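Local atomic coordinates of PATF (Prochloron didemni, PDB entry 4BG2), a protein that is a prenyltransferase-like protein of patellamide (cyanobactin) biosynthesis whose own catalytic role is uncertain. Residues A[129-142]-A[173-185]. Numbering follows the deposited sequence.
Sequences LEDSSVMLYIHIKP and TMVIGFELFFDGR
Phe182 lays one ring face over the backbone of Ser132 and Ser133, with Ser133 N above the ring centre; Val134 CG2 meets its edge, 3.9 Å from CE1, and Leu129 CD1 touches CD2. CG stands anti to the carbonyl carbon (chi1 -62°), turning the ring back over strand 133-140, while Phe182 N bonds Ser132 O (3.0 Å). Ile90 of helix 79-91 also packs on this ring. Cutting this side chain back to alanine is likely to leave a gap between Leu129, Val134 and Ile90. On the face bearing Ser133 and Glu179, Ser133 OG donates a hydrogen bond to the anti lone pair of Glu179 OE2 (2.7 Å); His124 ND1 bonds the same oxygen, and Arg187 NH1 forms a salt bridge with OE1. Glu179 CG lies over one face of the Phe181 ring and Arg185 NH1 over the opposite one. Met135, a selenomethionine, bends at chi2 and chi3, its SE 3.8 Å from Glu179 CB and its CE near Gly177 CA, where a side chain would clash. Over the other face of the sheet, Ile138 CG1 meets the Phe178 ring edge at CE1 (3.7 Å). Paired backbone bonds, such as Leu180 N to Val134 O (2.8 Å), join these antiparallel neighbours within the closed ten-stranded barrel resembling the ABBA prenyltransferase fold.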
loop_
_atom_site.group_PDB
_atom_site.type_symbol
_atom_site.label_atom_id
_atom_site.label_comp_id
_atom_site.label_asym_id
_atom_site.label_seq_id
_atom_site.Cartn_x
_atom_site.Cartn_y
_atom_site.Cartn_z
ATOM N N LEU A 129 -5.227 4.846 -19.224
ATOM C CA LEU A 129 -5.737 3.517 -18.909
ATOM C C LEU A 129 -4.607 2.485 -18.687
ATOM O O LEU A 129 -4.587 1.795 -17.682
ATOM C CB LEU A 129 -6.691 3.044 -20.023
ATOM C CG LEU A 129 -7.360 1.679 -19.849
ATOM C CD1 LEU A 129 -8.207 1.650 -18.593
ATOM C CD2 LEU A 129 -8.210 1.362 -21.073
ATOM N N GLU A 130 -3.656 2.439 -19.612
ATOM C CA GLU A 130 -2.601 1.440 -19.613
ATOM C C GLU A 130 -1.591 1.606 -18.471
ATOM O O GLU A 130 -0.916 0.651 -18.127
ATOM C CB GLU A 130 -1.888 1.444 -20.974
ATOM C CG GLU A 130 -2.809 1.061 -22.138
ATOM C CD GLU A 130 -3.750 2.193 -22.607
ATOM O OE1 GLU A 130 -3.557 3.365 -22.179
ATOM O OE2 GLU A 130 -4.676 1.911 -23.422
ATOM N N ASP A 131 -1.535 2.783 -17.850
ATOM C CA ASP A 131 -0.708 3.009 -16.661
ATOM C C ASP A 131 -1.432 2.782 -15.347
ATOM O O ASP A 131 -0.835 2.933 -14.304
ATOM C CB ASP A 131 -0.198 4.446 -16.598
ATOM C CG ASP A 131 0.906 4.719 -17.557
ATOM O OD1 ASP A 131 1.245 3.823 -18.364
ATOM O OD2 ASP A 131 1.440 5.855 -17.502
ATOM N N SER A 132 -2.727 2.486 -15.383
ATOM C CA SER A 132 -3.475 2.265 -14.169
ATOM C C SER A 132 -3.284 0.843 -13.735
ATOM O O SER A 132 -2.831 0.021 -14.516
ATOM C CB SER A 132 -4.951 2.607 -14.401
ATOM O OG SER A 132 -5.049 3.999 -14.692
ATOM N N SER A 133 -3.582 0.548 -12.482
ATOM C CA SER A 133 -3.322 -0.771 -11.968
ATOM C C SER A 133 -4.311 -1.171 -10.908
ATOM O O SER A 133 -4.986 -0.321 -10.299
ATOM C CB SER A 133 -1.887 -0.822 -11.376
ATOM O OG SER A 133 -1.801 0.053 -10.253
ATOM N N VAL A 134 -4.375 -2.478 -10.669
ATOM C CA VAL A 134 -4.958 -3.024 -9.448
ATOM C C VAL A 134 -3.769 -3.295 -8.508
ATOM O O VAL A 134 -2.696 -3.747 -8.947
ATOM C CB VAL A 134 -5.762 -4.312 -9.716
ATOM C CG1 VAL A 134 -6.136 -5.008 -8.420
ATOM C CG2 VAL A 134 -7.026 -3.977 -10.461
HETATM N N MSE A 135 -3.951 -2.961 -7.235
HETATM C CA MSE A 135 -2.913 -3.127 -6.229
HETATM C C MSE A 135 -3.474 -4.004 -5.161
HETATM O O MSE A 135 -4.575 -3.781 -4.649
HETATM C CB MSE A 135 -2.534 -1.751 -5.658
HETATM C CG MSE A 135 -1.402 -1.833 -4.627
HETATM SE SE MSE A 135 0.335 -1.983 -5.540
HETATM C CE MSE A 135 0.917 -3.660 -4.735
ATOM N N LEU A 136 -2.740 -5.049 -4.834
ATOM C CA LEU A 136 -3.177 -6.011 -3.839
ATOM C C LEU A 136 -2.036 -6.259 -2.868
ATOM O O LEU A 136 -0.953 -6.661 -3.271
ATOM C CB LEU A 136 -3.564 -7.324 -4.507
ATOM C CG LEU A 136 -4.612 -7.228 -5.631
ATOM C CD1 LEU A 136 -4.674 -8.501 -6.451
ATOM C CD2 LEU A 136 -5.998 -6.927 -5.102
ATOM N N TYR A 137 -2.297 -6.061 -1.577
ATOM C CA TYR A 137 -1.296 -6.318 -0.578
ATOM C C TYR A 137 -1.733 -7.504 0.261
ATOM O O TYR A 137 -2.889 -7.583 0.650
ATOM C CB TYR A 137 -1.117 -5.086 0.325
ATOM C CG TYR A 137 -0.403 -3.937 -0.338
ATOM C CD1 TYR A 137 0.963 -4.011 -0.584
ATOM C CD2 TYR A 137 -1.077 -2.764 -0.689
ATOM C CE1 TYR A 137 1.646 -2.957 -1.169
ATOM C CE2 TYR A 137 -0.393 -1.707 -1.285
ATOM C CZ TYR A 137 0.969 -1.821 -1.515
ATOM O OH TYR A 137 1.672 -0.801 -2.095
ATOM N N ILE A 138 -0.785 -8.384 0.568
ATOM C CA ILE A 138 -0.987 -9.435 1.534
ATOM C C ILE A 138 -0.342 -8.976 2.845
ATOM O O ILE A 138 0.853 -8.692 2.888
ATOM C CB ILE A 138 -0.293 -10.744 1.091
ATOM C CG1 ILE A 138 -0.660 -11.113 -0.340
ATOM C CG2 ILE A 138 -0.572 -11.888 2.064
ATOM C CD1 ILE A 138 -2.082 -11.503 -0.542
ATOM N N HIS A 139 -1.120 -8.941 3.918
ATOM C CA HIS A 139 -0.600 -8.608 5.241
ATOM C C HIS A 139 -0.379 -9.865 6.068
ATOM O O HIS A 139 -1.305 -10.618 6.318
ATOM C CB HIS A 139 -1.546 -7.672 5.961
ATOM C CG HIS A 139 -1.592 -6.320 5.350
ATOM N ND1 HIS A 139 -0.557 -5.423 5.466
ATOM C CD2 HIS A 139 -2.541 -5.707 4.606
ATOM C CE1 HIS A 139 -0.869 -4.308 4.828
ATOM N NE2 HIS A 139 -2.062 -4.462 4.283
ATOM N N ILE A 140 0.871 -10.061 6.476
ATOM C CA ILE A 140 1.317 -11.269 7.135
ATOM C C ILE A 140 1.286 -11.039 8.635
ATOM O O ILE A 140 1.503 -9.917 9.081
ATOM C CB ILE A 140 2.751 -11.602 6.668
ATOM C CG1 ILE A 140 2.770 -11.808 5.150
ATOM C CG2 ILE A 140 3.294 -12.830 7.366
ATOM C CD1 ILE A 140 4.147 -11.682 4.540
ATOM N N LYS A 141 1.006 -12.093 9.410
ATOM C CA LYS A 141 0.976 -11.982 10.869
ATOM C C LYS A 141 2.393 -11.719 11.349
ATOM O O LYS A 141 3.302 -12.462 10.987
ATOM C CB LYS A 141 0.408 -13.250 11.509
ATOM C CG LYS A 141 -1.070 -13.451 11.232
ATOM C CD LYS A 141 -1.644 -14.605 12.031
ATOM C CE LYS A 141 -3.110 -14.814 11.704
ATOM N NZ LYS A 141 -3.604 -16.120 12.227
ATOM N N PRO A 142 2.596 -10.649 12.137
ATOM C CA PRO A 142 3.955 -10.296 12.588
ATOM C C PRO A 142 4.669 -11.329 13.434
ATOM O O PRO A 142 5.895 -11.399 13.370
ATOM C CB PRO A 142 3.725 -9.034 13.413
ATOM C CG PRO A 142 2.551 -8.406 12.766
ATOM C CD PRO A 142 1.653 -9.563 12.421
ATOM N N THR A 173 9.922 -9.822 6.011
ATOM C CA THR A 173 8.823 -9.462 5.097
ATOM C C THR A 173 7.522 -9.584 5.856
ATOM O O THR A 173 7.170 -10.644 6.357
ATOM C CB THR A 173 8.831 -10.318 3.809
ATOM O OG1 THR A 173 9.941 -9.927 3.013
ATOM C CG2 THR A 173 7.570 -10.123 2.970
HETATM N N MSE A 174 6.816 -8.468 5.962
HETATM C CA MSE A 174 5.525 -8.434 6.641
HETATM C C MSE A 174 4.390 -8.085 5.694
HETATM O O MSE A 174 3.245 -8.290 6.020
HETATM C CB MSE A 174 5.597 -7.388 7.746
HETATM C CG MSE A 174 4.898 -7.820 9.023
HETATM SE SE MSE A 174 5.227 -6.362 10.344
HETATM C CE MSE A 174 3.898 -5.110 9.597
ATOM N N VAL A 175 4.713 -7.532 4.537
ATOM C CA VAL A 175 3.725 -7.227 3.517
ATOM C C VAL A 175 4.283 -7.690 2.167
ATOM O O VAL A 175 5.461 -7.508 1.871
ATOM C CB VAL A 175 3.423 -5.700 3.406
ATOM C CG1 VAL A 175 2.182 -5.470 2.570
ATOM C CG2 VAL A 175 3.249 -5.039 4.755
ATOM N N ILE A 176 3.412 -8.236 1.331
ATOM C CA ILE A 176 3.740 -8.544 -0.054
ATOM C C ILE A 176 2.747 -7.834 -0.971
ATOM O O ILE A 176 1.536 -7.961 -0.812
ATOM C CB ILE A 176 3.708 -10.057 -0.311
ATOM C CG1 ILE A 176 4.716 -10.761 0.598
ATOM C CG2 ILE A 176 4.002 -10.348 -1.778
ATOM C CD1 ILE A 176 4.460 -12.252 0.741
ATOM N N GLY A 177 3.278 -7.051 -1.911
ATOM C CA GLY A 177 2.490 -6.289 -2.874
ATOM C C GLY A 177 2.485 -6.948 -4.244
ATOM O O GLY A 177 3.498 -7.476 -4.689
ATOM N N PHE A 178 1.320 -6.942 -4.885
ATOM C CA PHE A 178 1.189 -7.392 -6.263
ATOM C C PHE A 178 0.532 -6.259 -7.008
ATOM O O PHE A 178 -0.587 -5.880 -6.662
ATOM C CB PHE A 178 0.286 -8.625 -6.326
ATOM C CG PHE A 178 0.856 -9.815 -5.631
ATOM C CD1 PHE A 178 0.594 -10.032 -4.279
ATOM C CD2 PHE A 178 1.646 -10.735 -6.313
ATOM C CE1 PHE A 178 1.091 -11.143 -3.644
ATOM C CE2 PHE A 178 2.139 -11.857 -5.680
ATOM C CZ PHE A 178 1.869 -12.058 -4.339
ATOM N N GLU A 179 1.234 -5.681 -7.980
ATOM C CA GLU A 179 0.679 -4.603 -8.772
ATOM C C GLU A 179 0.432 -5.100 -10.174
ATOM O O GLU A 179 1.332 -5.601 -10.818
ATOM C CB GLU A 179 1.574 -3.350 -8.809
ATOM C CG GLU A 179 0.883 -2.179 -9.509
ATOM C CD GLU A 179 1.392 -0.799 -9.075
ATOM O OE1 GLU A 179 2.535 -0.715 -8.596
ATOM O OE2 GLU A 179 0.626 0.188 -9.165
ATOM N N LEU A 180 -0.805 -4.961 -10.631
ATOM C CA LEU A 180 -1.217 -5.470 -11.929
ATOM C C LEU A 180 -1.651 -4.351 -12.832
ATOM O O LEU A 180 -2.767 -3.858 -12.721
ATOM C CB LEU A 180 -2.358 -6.475 -11.759
ATOM C CG LEU A 180 -2.026 -7.751 -10.964
ATOM C CD1 LEU A 180 -1.856 -7.465 -9.487
ATOM C CD2 LEU A 180 -3.131 -8.775 -11.136
ATOM N N PHE A 181 -0.765 -3.956 -13.737
ATOM C CA PHE A 181 -1.040 -2.872 -14.642
ATOM C C PHE A 181 -1.931 -3.332 -15.794
ATOM O O PHE A 181 -1.892 -4.501 -16.217
ATOM C CB PHE A 181 0.249 -2.280 -15.174
ATOM C CG PHE A 181 1.094 -1.604 -14.130
ATOM C CD1 PHE A 181 0.869 -0.277 -13.788
ATOM C CD2 PHE A 181 2.151 -2.273 -13.523
ATOM C CE1 PHE A 181 1.675 0.370 -12.868
ATOM C CE2 PHE A 181 2.963 -1.630 -12.599
ATOM C CZ PHE A 181 2.717 -0.305 -12.264
ATOM N N PHE A 182 -2.685 -2.385 -16.337
ATOM C CA PHE A 182 -3.690 -2.694 -17.349
ATOM C C PHE A 182 -3.114 -2.885 -18.754
ATOM O O PHE A 182 -3.835 -3.255 -19.655
ATOM C CB PHE A 182 -4.780 -1.628 -17.369
ATOM C CG PHE A 182 -5.541 -1.509 -16.086
ATOM C CD1 PHE A 182 -5.448 -2.475 -15.105
ATOM C CD2 PHE A 182 -6.375 -0.446 -15.876
ATOM C CE1 PHE A 182 -6.145 -2.368 -13.922
ATOM C CE2 PHE A 182 -7.104 -0.338 -14.712
ATOM C CZ PHE A 182 -6.985 -1.299 -13.725
ATOM N N ASP A 183 -1.811 -2.684 -18.921
ATOM C CA ASP A 183 -1.124 -3.064 -20.153
ATOM C C ASP A 183 -0.478 -4.446 -20.093
ATOM O O ASP A 183 0.254 -4.826 -21.009
ATOM C CB ASP A 183 -0.043 -2.036 -20.491
ATOM C CG ASP A 183 1.042 -1.962 -19.456
ATOM O OD1 ASP A 183 0.944 -2.626 -18.383
ATOM O OD2 ASP A 183 2.010 -1.198 -19.690
ATOM N N GLY A 184 -0.714 -5.198 -19.028
ATOM C CA GLY A 184 -0.182 -6.554 -18.926
ATOM C C GLY A 184 1.093 -6.666 -18.084
ATOM O O GLY A 184 1.519 -7.759 -17.777
ATOM N N ARG A 185 1.682 -5.549 -17.663
ATOM C CA ARG A 185 2.811 -5.609 -16.722
ATOM C C ARG A 185 2.340 -5.919 -15.313
ATOM O O ARG A 185 1.299 -5.446 -14.870
ATOM C CB ARG A 185 3.552 -4.299 -16.675
ATOM C CG ARG A 185 4.465 -4.060 -17.850
ATOM C CD ARG A 185 5.154 -2.712 -17.675
ATOM N NE ARG A 185 4.163 -1.648 -17.724
ATOM C CZ ARG A 185 3.956 -0.731 -16.783
ATOM N NH1 ARG A 185 4.697 -0.674 -15.688
ATOM N NH2 ARG A 185 2.988 0.150 -16.964
#